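Local coordinates for protein type II secretion ATPase XpsE (Xanthomonas campestris, PDB 2D28) that is a GspE-family ATPase, a cytoplasmic component of the type II secretion machinery, of which the N-terminal domain is present here, at residues A41-R45 and L46-S50. The protein carries 1 engineered substitution. Sequence-based numbering, arbitrary orientation.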
# COMPACT_ATOMS: atom_id res chain seq x y z
N ALA A 41 -6.29 2.00 8.15
CA ALA A 41 -7.43 1.12 7.69
C ALA A 41 -8.78 1.58 8.19
O ALA A 41 -9.68 1.70 7.39
CB ALA A 41 -7.15 -0.35 8.17
N LEU A 42 -8.91 1.88 9.47
CA LEU A 42 -10.20 2.24 10.04
C LEU A 42 -10.65 3.60 9.49
O LEU A 42 -11.81 3.74 9.10
CB LEU A 42 -10.14 2.28 11.54
CG LEU A 42 -11.43 2.60 12.28
CD1 LEU A 42 -12.46 1.51 11.99
CD2 LEU A 42 -11.14 2.72 13.75
N LEU A 43 -9.72 4.56 9.45
CA LEU A 43 -9.96 5.86 8.82
C LEU A 43 -10.41 5.77 7.39
O LEU A 43 -11.30 6.50 6.96
CB LEU A 43 -8.69 6.78 8.93
CG LEU A 43 -8.27 7.16 10.35
CD1 LEU A 43 -6.88 7.77 10.38
CD2 LEU A 43 -9.31 8.14 10.98
N GLY A 44 -9.80 4.88 6.62
CA GLY A 44 -10.24 4.66 5.27
C GLY A 44 -11.65 4.08 5.24
O GLY A 44 -12.48 4.48 4.41
N ARG A 45 -11.93 3.15 6.17
CA ARG A 45 -13.21 2.42 6.16
C ARG A 45 -14.34 3.31 6.67
O ARG A 45 -15.47 3.12 6.26
CB ARG A 45 -13.14 1.16 7.03
CG ARG A 45 -14.38 0.21 6.94
CD ARG A 45 -14.75 -0.50 8.30
NE ARG A 45 -15.80 -1.55 8.22
CZ ARG A 45 -15.66 -2.74 7.63
NH1 ARG A 45 -14.52 -3.10 7.03
NH2 ARG A 45 -16.69 -3.59 7.63
N LEU A 46 -14.05 4.23 7.59
CA LEU A 46 -15.03 5.22 8.04
C LEU A 46 -15.24 6.39 7.04
O LEU A 46 -16.04 7.29 7.29
CB LEU A 46 -14.64 5.75 9.40
CG LEU A 46 -14.77 4.75 10.56
CD1 LEU A 46 -14.05 5.25 11.78
CD2 LEU A 46 -16.23 4.56 10.90
N GLY A 47 -14.57 6.36 5.90
CA GLY A 47 -14.66 7.43 4.92
C GLY A 47 -13.96 8.75 5.30
O GLY A 47 -14.25 9.83 4.74
N LEU A 48 -13.01 8.69 6.21
CA LEU A 48 -12.44 9.92 6.74
C LEU A 48 -11.13 10.35 6.10
O LEU A 48 -10.63 11.45 6.42
CB LEU A 48 -12.24 9.80 8.26
CG LEU A 48 -13.46 9.24 9.04
CD1 LEU A 48 -13.09 9.05 10.52
CD2 LEU A 48 -14.71 10.09 8.91
N VAL A 49 -10.48 9.44 5.37
CA VAL A 49 -9.25 9.77 4.62
C VAL A 49 -9.47 9.18 3.25
O VAL A 49 -9.78 8.01 3.11
CB VAL A 49 -7.98 9.18 5.29
CG1 VAL A 49 -6.72 9.30 4.43
CG2 VAL A 49 -7.78 9.86 6.59
N SER A 50 -9.35 9.99 2.21
CA SER A 50 -9.46 9.46 0.84
C SER A 50 -8.30 8.53 0.47
O SER A 50 -7.19 8.65 1.02
CB SER A 50 -9.53 10.60 -0.19
OG SER A 50 -8.26 11.23 -0.40
O HOH W 1 -12.13 6.71 2.67
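Leu42 O takes the amide of Leu46 as the last regular i+4 bond of helix 39-45, Leu46 N lying 2.7 Å from Leu42 O. Leu43 O is used differently. It skips Gly47 N, whose angle to it is poor, and receives Leu48 N at 2.9 Å from Leu43 O, nearly end-on; a weak second bond comes from Val49 N, 3.4 Å from Leu43 O with an N-H...O angle of 138°. Gly47 N turns instead to Gly44 O, 3.2 Å away, reaching it from above the carbonyl plane. Positive phi at Gly47 (72°), together with the Leu48 N to Leu43 O and Gly47 N to Gly44 O bonds, defines a Schellman motif, which ends the helix and starts the link to helix 51-62. Gly44 O has a second partner in a water that also donates to Val49 O, 2.7 Å from the water oxygen, so one solvent molecule bridges the helix end and the outgoing chain. Apolar contacts flank the bonds. Leu46 lays CD1 against CG of Leu42 at 3.8 Å, while CD2 of Leu43 meets CD1 of Leu48, the two side chains crossing at about a right angle. Val49 holds CG2 beside its backbone N and anti to its carbonyl carbon (chi1 170°), which brings that methyl to 4.0 Å from Leu43 CB; Val49 also packs on Leu20. Ser50 OG then caps Asp53 N at the start of helix 51-62.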